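Local coordinates for superoxide dismutase 1 (Perkinsus marinus, PDB 2CW2), which probably disposes of superoxide radicals with an iron cofactor, converting them to hydrogen peroxide and molecular oxygen as iron superoxide dismutases do, at residues L38-V41 against K42-E46; P47-S50 against A51-T55; N210-W214 against D215-D219. All coordinates share one frame; numbering follows the deposited sequence.

Interactions 1 and 2 follow each other in the loop that leads into helix 51-73, while interaction 3 opens helix 214-223 in the C-terminal part of the chain. Interaction 1 is a pair of turns closed over a tyrosine ring, apolar within and exposed at Val41 and Asn43. Interaction 2 is the capped start of helix 51-73, polar at Ser50 and apolar at Met49, and it is tied to interaction 1 by Glu46 to Ala51 N and Lys42 to Thr55. Interaction 3 also starts a helix but relies on backbone bonds and a buried tryptophan. His48 and Met49 touch Asn210 and Leu211, joining both regions.

Interaction 1: residues L38-V41 against K42-E46; sequences LPYV and KNALE
The ring of Tyr40 is the flat floor on which Leu45 rests. Methyl CD2 of Leu45 stands 4.2 Å from the ring centroid, only 4° off the normal, a CH-pi contact over the middle of one face. The sister methyl CD1 lies over the same face but displaced toward the rim, 3.8 Å from Tyr40 CE1, and the two side chains run at about a right angle. Pro39 CD lies against the opposite face, displaced toward the rim, and the ring is thus held between proline and leucine. A chi1 of 33°, which sets CG between the backbone N and the carbonyl carbon, turns the tyrosine under the following turns. Its hydroxyl bonds Phe109 O at the end of helix 93-110.

Ala44 is the small bump at the root of the ring: its CB sits 3.7 Å from Tyr40 CB and 3.9 Å from Val41 CG2, filling the notch between those two residues. The backbone brings it there by a type I turn, closed by Ala44 N to Val41 O at 3.1 Å. A second type I turn, Asn43 to Glu46, overlaps the first and carries Leu45 back to the tyrosine. Across the first turn the side chains of Val41 and Asn43 lie side by side, pointing the same way, with Val41 CG2 3.5 Å from Asn43 OD1.

Lys42 bends at chi2 (-70°) so that its chain crosses Leu38 at about a right angle, CE lying 3.7 Å from Leu38 CD2. Beyond this apolar crossing NZ forms a salt bridge with Asp59 and a hydrogen bond with Thr55, both on helix 51-73. Leu38 itself packs on His58 and Phe109. The whole is a pair of overlapping type I turns in the loop that leads into helix 51-73, within the N-terminal alpha-hairpin domain of the iron/manganese superoxide dismutase fold.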
ATOM      1  N   LEU A  38      19.723  11.565  -4.349  1.00 16.61           N
ATOM      2  CA  LEU A  38      19.097  12.433  -3.359  1.00 15.93           C
ATOM      3  C   LEU A  38      19.837  13.758  -3.351  1.00 16.01           C
ATOM      4  O   LEU A  38      21.074  13.791  -3.458  1.00 14.84           O
ATOM      5  CB  LEU A  38      19.227  11.798  -1.982  1.00 16.91           C
ATOM      6  CG  LEU A  38      18.065  11.115  -1.271  1.00 19.08           C
ATOM      7  CD1 LEU A  38      16.876  10.752  -2.161  1.00 18.36           C
ATOM      8  CD2 LEU A  38      18.513   9.933  -0.395  1.00 17.81           C
ATOM      9  N   PRO A  39      19.108  14.857  -3.217  1.00 15.17           N
ATOM     10  CA  PRO A  39      19.749  16.178  -3.107  1.00 15.67           C
ATOM     11  C   PRO A  39      20.336  16.519  -1.727  1.00 14.93           C
ATOM     12  O   PRO A  39      20.711  17.674  -1.514  1.00 16.63           O
ATOM     13  CB  PRO A  39      18.636  17.165  -3.510  1.00 15.83           C
ATOM     14  CG  PRO A  39      17.336  16.379  -3.487  1.00 15.54           C
ATOM     15  CD  PRO A  39      17.639  14.929  -3.224  1.00 16.15           C
ATOM     16  N   TYR A  40      20.420  15.540  -0.824  1.00 13.84           N
ATOM     17  CA  TYR A  40      20.955  15.744   0.524  1.00 13.65           C
ATOM     18  C   TYR A  40      21.513  14.408   1.015  1.00 14.44           C
ATOM     19  O   TYR A  40      21.192  13.337   0.456  1.00 13.67           O
ATOM     20  CB  TYR A  40      19.852  16.264   1.478  1.00 12.02           C
ATOM     21  CG  TYR A  40      18.482  15.713   1.115  1.00 11.96           C
ATOM     22  CD1 TYR A  40      18.143  14.391   1.412  1.00 11.46           C
ATOM     23  CD2 TYR A  40      17.548  16.501   0.431  1.00 11.56           C
ATOM     24  CE1 TYR A  40      16.918  13.861   1.032  1.00  9.65           C
ATOM     25  CE2 TYR A  40      16.313  15.982   0.048  1.00 10.86           C
ATOM     26  CZ  TYR A  40      16.012  14.654   0.356  1.00 10.25           C
ATOM     27  OH  TYR A  40      14.800  14.121  -0.013  1.00 11.22           O
ATOM     28  N   VAL A  41      22.338  14.458   2.058  1.00 13.07           N
ATOM     29  CA  VAL A  41      22.918  13.237   2.611  1.00 13.62           C
ATOM     30  C   VAL A  41      21.836  12.498   3.411  1.00 13.60           C
ATOM     31  O   VAL A  41      20.765  13.051   3.699  1.00 13.14           O
ATOM     32  CB  VAL A  41      24.134  13.538   3.494  1.00 14.77           C
ATOM     33  CG1 VAL A  41      25.187  14.314   2.685  1.00 15.36           C
ATOM     34  CG2 VAL A  41      23.684  14.320   4.722  1.00 14.99           C
ATOM     35  N   LYS A  42      22.111  11.248   3.752  1.00 13.63           N
ATOM     36  CA  LYS A  42      21.094  10.379   4.334  1.00 14.96           C
ATOM     37  C   LYS A  42      20.527  10.829   5.679  1.00 15.73           C
ATOM     38  O   LYS A  42      19.343  10.578   5.959  1.00 13.90           O
ATOM     39  CB  LYS A  42      21.617   8.947   4.426  1.00 16.51           C
ATOM     40  CG  LYS A  42      21.888   8.319   3.062  1.00 17.46           C
ATOM     41  CD  LYS A  42      20.580   8.026   2.299  1.00 18.31           C
ATOM     42  CE  LYS A  42      20.844   7.334   0.958  1.00 19.71           C
ATOM     43  NZ  LYS A  42      21.461   5.985   1.111  1.00 21.82           N
ATOM     44  N   ASN A  43      21.330  11.516   6.498  1.00 15.32           N
ATOM     45  CA  ASN A  43      20.826  11.930   7.810  1.00 16.91           C
ATOM     46  C   ASN A  43      20.253  13.356   7.832  1.00 15.58           C
ATOM     47  O   ASN A  43      19.905  13.893   8.892  1.00 13.84           O
ATOM     48  CB  ASN A  43      21.886  11.708   8.915  1.00 19.72           C
ATOM     49  CG  ASN A  43      23.018  12.706   8.866  1.00 22.72           C
ATOM     50  OD1 ASN A  43      22.999  13.653   8.074  1.00 23.45           O
ATOM     51  ND2 ASN A  43      24.015  12.519   9.750  1.00 22.98           N
ATOM     52  N   ALA A  44      20.103  13.931   6.642  1.00 12.98           N
ATOM     53  CA  ALA A  44      19.851  15.357   6.511  1.00 13.07           C
ATOM     54  C   ALA A  44      18.433  15.778   6.925  1.00 12.31           C
ATOM     55  O   ALA A  44      18.217  16.944   7.250  1.00 12.42           O
ATOM     56  CB  ALA A  44      20.160  15.824   5.102  1.00 15.39           C
ATOM     57  N   LEU A  45      17.495  14.827   6.897  1.00 11.33           N
ATOM     58  CA  LEU A  45      16.088  15.073   7.221  1.00 11.81           C
ATOM     59  C   LEU A  45      15.700  14.639   8.643  1.00 13.04           C
ATOM     60  O   LEU A  45      14.520  14.690   9.031  1.00 12.27           O
ATOM     61  CB  LEU A  45      15.176  14.369   6.192  1.00 11.61           C
ATOM     62  CG  LEU A  45      15.484  14.665   4.730  1.00 11.64           C
ATOM     63  CD1 LEU A  45      14.395  14.068   3.847  1.00 10.49           C
ATOM     64  CD2 LEU A  45      15.618  16.176   4.505  1.00 11.71           C
ATOM     65  N   GLU A  46      16.683  14.222   9.437  1.00 14.54           N
ATOM     66  CA  GLU A  46      16.403  13.830  10.824  1.00 16.29           C
ATOM     67  C   GLU A  46      16.057  15.053  11.673  1.00 16.19           C
ATOM     68  O   GLU A  46      16.586  16.143  11.435  1.00 15.97           O
ATOM     69  CB  GLU A  46      17.600  13.073  11.416  1.00 18.95           C
ATOM     70  CG  GLU A  46      17.356  11.554  11.509  1.00 24.14           C
ATOM     71  CD  GLU A  46      18.356  10.758  10.698  1.00 25.82           C
ATOM     72  OE1 GLU A  46      18.558   9.540  10.938  1.00 25.16           O
ATOM     73  OE2 GLU A  46      18.947  11.366   9.793  1.00 29.01           O
TER

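Interaction 2: residues P47-S50 against A51-T55; sequences PHMS and AETLT
In the loop that leads to the serine N-cap of helix 51-73, where Met49 and Ser50 meet the first turn, the flat group is the His48 imidazole: Pro47 CD lies over the centre of one face, the proline following a cis peptide bond. At the rim of the ring, ND1 is hydrogen-bonded to Asn207, and the side chain also touches Asn210 and Leu211 of the C-terminal region.

Ser50 OG lies between its own backbone N and carbonyl carbon (chi1 66°), a position from which it turns back over the helix end and accepts from Thr53 N at 3.0 Å. Ser50 O meanwhile receives Leu54 N at 3.1 Å in a nearly straight bond (170°), the first alpha-helical link. Asp196 makes a second layer: OD1 is hydrogen-bonded to Ser50 OG and OD2 to Thr53 OG1, so one carboxylate grips both hydroxyls. The negative charge near the helix start would probably be favoured by the helix dipole. Glu46 OE1 accepts from Ala51 N, a further amide of the first turn.

On the apolar side Met49 runs out almost straight until it bends at its last torsion, and it crosses both partners at about a right angle. Its CG lies 3.7 Å from Thr53 CG2. Sulfur SD sits 3.8 Å from Leu54 CD2, while Phe108 and Leu112 pack against the same side chain. Glu52 leads away, extended, to a salt bridge with Arg198 of the second subunit, so this turn also reaches the dimer interface. The side chain of Thr53 is about 9 Å from the bound iron ion. Ala51 O accepts twice from the residue one turn later, from Thr55 N and from Thr55 OG1, each at 2.9 Å and reaching it from opposite faces of the carbonyl plane.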
ATOM      1  N   PRO A  47      15.190  14.892  12.670  1.00 17.34           N
ATOM      2  CA  PRO A  47      14.612  13.602  13.065  1.00 16.88           C
ATOM      3  C   PRO A  47      13.298  13.229  12.370  1.00 17.33           C
ATOM      4  O   PRO A  47      12.722  12.163  12.655  1.00 16.73           O
ATOM      5  CB  PRO A  47      14.358  13.803  14.562  1.00 18.20           C
ATOM      6  CG  PRO A  47      13.970  15.263  14.661  1.00 17.06           C
ATOM      7  CD  PRO A  47      14.737  15.992  13.541  1.00 17.65           C
ATOM      8  N   HIS A  48      12.832  14.087  11.464  1.00 16.24           N
ATOM      9  CA  HIS A  48      11.543  13.891  10.805  1.00 13.87           C
ATOM     10  C   HIS A  48      11.503  12.647   9.906  1.00 13.18           C
ATOM     11  O   HIS A  48      10.491  11.964   9.824  1.00 14.00           O
ATOM     12  CB  HIS A  48      11.206  15.154   9.994  1.00 15.77           C
ATOM     13  CG  HIS A  48      11.501  16.418  10.739  1.00 16.67           C
ATOM     14  ND1 HIS A  48      10.836  16.763  11.892  1.00 16.61           N
ATOM     15  CD2 HIS A  48      12.436  17.377  10.540  1.00 17.32           C
ATOM     16  CE1 HIS A  48      11.316  17.905  12.351  1.00 17.02           C
ATOM     17  NE2 HIS A  48      12.292  18.295  11.554  1.00 18.42           N
ATOM     18  N   MET A  49      12.606  12.368   9.226  1.00 11.52           N
ATOM     19  CA  MET A  49      12.706  11.184   8.382  1.00 11.96           C
ATOM     20  C   MET A  49      14.109  10.631   8.575  1.00 12.21           C
ATOM     21  O   MET A  49      15.090  11.378   8.477  1.00 10.58           O
ATOM     22  CB  MET A  49      12.491  11.547   6.899  1.00 11.83           C
ATOM     23  CG  MET A  49      12.362  10.344   5.943  1.00 11.66           C
ATOM     24  SD  MET A  49      11.976  10.854   4.259  1.00 12.19           S
ATOM     25  CE  MET A  49      10.303  11.585   4.484  1.00 12.73           C
ATOM     26  N   SER A  50      14.208   9.333   8.856  1.00 11.34           N
ATOM     27  CA  SER A  50      15.493   8.754   9.234  1.00 10.83           C
ATOM     28  C   SER A  50      16.390   8.476   8.043  1.00 10.69           C
ATOM     29  O   SER A  50      15.914   8.348   6.915  1.00  9.61           O
ATOM     30  CB  SER A  50      15.308   7.456  10.018  1.00 10.84           C
ATOM     31  OG  SER A  50      14.736   6.430   9.222  1.00 11.11           O
ATOM     32  N   ALA A  51      17.690   8.337   8.316  1.00 10.69           N
ATOM     33  CA  ALA A  51      18.629   7.832   7.307  1.00 12.47           C
ATOM     34  C   ALA A  51      18.241   6.435   6.821  1.00 13.40           C
ATOM     35  O   ALA A  51      18.391   6.102   5.630  1.00 14.27           O
ATOM     36  CB  ALA A  51      20.064   7.818   7.866  1.00 13.66           C
ATOM     37  N   GLU A  52      17.746   5.605   7.732  1.00 12.80           N
ATOM     38  CA  GLU A  52      17.356   4.254   7.341  1.00 10.87           C
ATOM     39  C   GLU A  52      16.197   4.317   6.326  1.00 10.66           C
ATOM     40  O   GLU A  52      16.194   3.591   5.320  1.00 10.58           O
ATOM     41  CB  GLU A  52      16.973   3.399   8.563  1.00 11.16           C
ATOM     42  CG  GLU A  52      16.575   1.994   8.144  1.00 10.90           C
ATOM     43  CD  GLU A  52      16.153   1.098   9.288  1.00 13.22           C
ATOM     44  OE1 GLU A  52      16.253   1.516  10.452  1.00 12.00           O
ATOM     45  OE2 GLU A  52      15.733  -0.051   9.006  1.00 13.19           O
ATOM     46  N   THR A  53      15.238   5.215   6.571  1.00  9.48           N
ATOM     47  CA  THR A  53      14.132   5.417   5.620  1.00  9.52           C
ATOM     48  C   THR A  53      14.626   5.888   4.254  1.00 11.39           C
ATOM     49  O   THR A  53      14.276   5.313   3.222  1.00 11.04           O
ATOM     50  CB  THR A  53      13.104   6.385   6.188  1.00  8.54           C
ATOM     51  OG1 THR A  53      12.347   5.704   7.191  1.00  8.67           O
ATOM     52  CG2 THR A  53      12.037   6.786   5.123  1.00  8.10           C
ATOM     53  N   LEU A  54      15.461   6.912   4.234  1.00 10.76           N
ATOM     54  CA  LEU A  54      15.991   7.366   2.957  1.00 11.79           C
ATOM     55  C   LEU A  54      16.771   6.293   2.203  1.00 11.93           C
ATOM     56  O   LEU A  54      16.710   6.223   0.973  1.00 13.33           O
ATOM     57  CB  LEU A  54      16.815   8.626   3.142  1.00 12.14           C
ATOM     58  CG  LEU A  54      15.975   9.889   3.360  1.00 12.01           C
ATOM     59  CD1 LEU A  54      16.874  11.104   3.616  1.00 13.74           C
ATOM     60  CD2 LEU A  54      15.054  10.136   2.163  1.00 11.85           C
ATOM     61  N   THR A  55      17.502   5.450   2.930  1.00 12.54           N
ATOM     62  CA  THR A  55      18.270   4.390   2.305  1.00 12.11           C
ATOM     63  C   THR A  55      17.356   3.368   1.646  1.00 12.68           C
ATOM     64  O   THR A  55      17.516   3.050   0.473  1.00 14.07           O
ATOM     65  CB  THR A  55      19.206   3.746   3.331  1.00 12.38           C
ATOM     66  OG1 THR A  55      20.105   4.763   3.784  1.00 14.16           O
ATOM     67  CG2 THR A  55      20.142   2.733   2.666  1.00 12.21           C
TER

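Interaction 3: residues N210-W214 against D215-D219; sequences NLVNW and DFVND
Helix 214-223 starts with two consecutive alpha-helical bonds: Val217 N to Asn213 O, 3.1 Å, and Asn218 N to Trp214 O, 2.8 Å. Asn213 holds the N-cap position, and its side chain crosses that of Phe216 at about a right angle beside the first turn. The ring of Phe216, with CG anti to N (chi1 175°), leads away from 210-214 and meets Phe107 edge-to-face.

The hydrophobic side belongs to Trp214. Val212 CG1 lies 3.5 Å above the plane of the indole, over the centre of one face, so the residue two places earlier covers the ring. Val217, one turn on, lies alongside and points the same way, its CB 4.1 Å from Trp214 CE3. Val212 CG1 also comes within 4.3 Å of Val217 CG2, closing a small triangle of valine, indole and valine. Met184 of strand 181-187 touches all three, and Ile124 of helix 122-132 touches Trp214 and Val217. NE1 of the indole is hydrogen-bonded to Gly118 O. Asn218 bonds Ile124 N through OD1 and Thr121 O through ND2, fastening the start of helix 122-132. This is a helix N-terminus packed between strand 181-187 of the three-stranded antiparallel sheet and helix 122-132, in the C-terminal alpha/beta domain of the iron/manganese superoxide dismutase fold.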
ATOM      1  N   ASN A 210       7.603  19.805   8.341  1.00 12.54           N
ATOM      2  CA  ASN A 210       8.915  20.316   8.743  1.00 12.19           C
ATOM      3  C   ASN A 210       9.964  20.122   7.667  1.00 12.59           C
ATOM      4  O   ASN A 210      11.086  20.604   7.813  1.00  9.79           O
ATOM      5  CB  ASN A 210       9.379  19.673  10.043  1.00 15.21           C
ATOM      6  CG  ASN A 210       8.411  19.917  11.169  1.00 17.00           C
ATOM      7  OD1 ASN A 210       8.008  21.061  11.418  1.00 20.03           O
ATOM      8  ND2 ASN A 210       8.011  18.861  11.845  1.00 16.91           N
ATOM      9  N   LEU A 211       9.590  19.441   6.582  1.00  9.95           N
ATOM     10  CA  LEU A 211      10.554  19.065   5.541  1.00 10.65           C
ATOM     11  C   LEU A 211      10.345  19.703   4.170  1.00 10.81           C
ATOM     12  O   LEU A 211      11.225  19.627   3.318  1.00 10.42           O
ATOM     13  CB  LEU A 211      10.563  17.551   5.362  1.00 10.98           C
ATOM     14  CG  LEU A 211      10.927  16.656   6.547  1.00 11.65           C
ATOM     15  CD1 LEU A 211      10.809  15.209   6.124  1.00 11.51           C
ATOM     16  CD2 LEU A 211      12.330  16.960   7.021  1.00 11.67           C
ATOM     17  N   VAL A 212       9.190  20.325   3.954  1.00 11.04           N
ATOM     18  CA  VAL A 212       8.809  20.790   2.613  1.00 11.06           C
ATOM     19  C   VAL A 212       9.824  21.775   2.013  1.00 11.65           C
ATOM     20  O   VAL A 212      10.189  22.785   2.653  1.00 11.66           O
ATOM     21  CB  VAL A 212       7.414  21.423   2.632  1.00 11.84           C
ATOM     22  CG1 VAL A 212       7.104  22.109   1.285  1.00 11.93           C
ATOM     23  CG2 VAL A 212       6.343  20.360   2.975  1.00 13.65           C
ATOM     24  N   ASN A 213      10.263  21.482   0.785  1.00  9.85           N
ATOM     25  CA  ASN A 213      11.275  22.281   0.099  1.00 10.78           C
ATOM     26  C   ASN A 213      10.557  23.357  -0.693  1.00 10.89           C
ATOM     27  O   ASN A 213      10.181  23.142  -1.857  1.00 10.75           O
ATOM     28  CB  ASN A 213      12.093  21.374  -0.826  1.00 10.76           C
ATOM     29  CG  ASN A 213      13.233  22.091  -1.526  1.00 12.47           C
ATOM     30  OD1 ASN A 213      14.044  21.461  -2.233  1.00 13.82           O
ATOM     31  ND2 ASN A 213      13.310  23.388  -1.352  1.00 10.98           N
ATOM     32  N   TRP A 214      10.317  24.502  -0.064  1.00 10.73           N
ATOM     33  CA  TRP A 214       9.494  25.514  -0.710  1.00 11.00           C
ATOM     34  C   TRP A 214      10.210  26.137  -1.919  1.00 12.93           C
ATOM     35  O   TRP A 214       9.567  26.698  -2.802  1.00 12.82           O
ATOM     36  CB  TRP A 214       9.063  26.610   0.271  1.00 11.22           C
ATOM     37  CG  TRP A 214       8.096  26.155   1.348  1.00 10.89           C
ATOM     38  CD1 TRP A 214       8.311  26.159   2.699  1.00 11.60           C
ATOM     39  CD2 TRP A 214       6.754  25.699   1.156  1.00 11.30           C
ATOM     40  NE1 TRP A 214       7.190  25.703   3.358  1.00 11.96           N
ATOM     41  CE2 TRP A 214       6.215  25.424   2.434  1.00 12.36           C
ATOM     42  CE3 TRP A 214       5.942  25.504   0.027  1.00 10.62           C
ATOM     43  CZ2 TRP A 214       4.911  24.948   2.612  1.00 12.53           C
ATOM     44  CZ3 TRP A 214       4.658  25.031   0.199  1.00 10.20           C
ATOM     45  CH2 TRP A 214       4.146  24.769   1.483  1.00 10.73           C
ATOM     46  N   ASP A 215      11.534  26.025  -1.962  1.00 14.22           N
ATOM     47  CA  ASP A 215      12.270  26.515  -3.119  1.00 14.01           C
ATOM     48  C   ASP A 215      11.960  25.685  -4.364  1.00 13.11           C
ATOM     49  O   ASP A 215      11.770  26.239  -5.439  1.00 12.84           O
ATOM     50  CB  ASP A 215      13.764  26.522  -2.817  1.00 16.37           C
ATOM     51  CG  ASP A 215      14.132  27.603  -1.840  1.00 17.62           C
ATOM     52  OD1 ASP A 215      15.331  27.739  -1.547  1.00 20.33           O
ATOM     53  OD2 ASP A 215      13.288  28.377  -1.339  1.00 17.68           O
ATOM     54  N   PHE A 216      11.864  24.361  -4.197  1.00 11.41           N
ATOM     55  CA  PHE A 216      11.482  23.455  -5.278  1.00 11.34           C
ATOM     56  C   PHE A 216      10.045  23.713  -5.704  1.00 11.17           C
ATOM     57  O   PHE A 216       9.750  23.813  -6.911  1.00  9.99           O
ATOM     58  CB  PHE A 216      11.656  21.989  -4.831  1.00 12.69           C
ATOM     59  CG  PHE A 216      11.181  20.958  -5.845  1.00 14.17           C
ATOM     60  CD1 PHE A 216      11.841  20.789  -7.064  1.00 15.65           C
ATOM     61  CD2 PHE A 216      10.094  20.147  -5.560  1.00 13.71           C
ATOM     62  CE1 PHE A 216      11.409  19.803  -7.980  1.00 16.67           C
ATOM     63  CE2 PHE A 216       9.666  19.178  -6.472  1.00 15.78           C
ATOM     64  CZ  PHE A 216      10.331  19.006  -7.670  1.00 15.56           C
ATOM     65  N   VAL A 217       9.156  23.840  -4.715  1.00 10.30           N
ATOM     66  CA  VAL A 217       7.760  24.148  -5.000  1.00 10.83           C
ATOM     67  C   VAL A 217       7.667  25.438  -5.806  1.00 11.22           C
ATOM     68  O   VAL A 217       6.974  25.476  -6.830  1.00 10.96           O
ATOM     69  CB  VAL A 217       6.900  24.202  -3.732  1.00 11.58           C
ATOM     70  CG1 VAL A 217       5.423  24.564  -4.060  1.00 13.54           C
ATOM     71  CG2 VAL A 217       6.948  22.834  -2.999  1.00 11.72           C
ATOM     72  N   ASN A 218       8.372  26.482  -5.358  1.00 12.33           N
ATOM     73  CA  ASN A 218       8.356  27.760  -6.063  1.00 13.06           C
ATOM     74  C   ASN A 218       8.951  27.695  -7.479  1.00 13.96           C
ATOM     75  O   ASN A 218       8.463  28.365  -8.394  1.00 15.12           O
ATOM     76  CB  ASN A 218       9.028  28.851  -5.222  1.00 13.56           C
ATOM     77  CG  ASN A 218       8.042  29.584  -4.322  1.00 13.91           C
ATOM     78  OD1 ASN A 218       6.889  29.847  -4.710  1.00 14.49           O
ATOM     79  ND2 ASN A 218       8.486  29.912  -3.111  1.00 13.97           N
ATOM     80  N   ASP A 219       9.973  26.864  -7.671  1.00 13.73           N
ATOM     81  CA  ASP A 219      10.491  26.609  -9.005  1.00 15.36           C
ATOM     82  C   ASP A 219       9.400  25.973  -9.890  1.00 14.64           C
ATOM     83  O   ASP A 219       9.284  26.290 -11.072  1.00 13.34           O
ATOM     84  CB  ASP A 219      11.699  25.663  -8.958  1.00 17.22           C
ATOM     85  CG  ASP A 219      12.953  26.299  -8.360  1.00 21.72           C
ATOM     86  OD1 ASP A 219      13.053  27.553  -8.293  1.00 22.92           O
ATOM     87  OD2 ASP A 219      13.920  25.604  -7.951  1.00 23.02           O
TER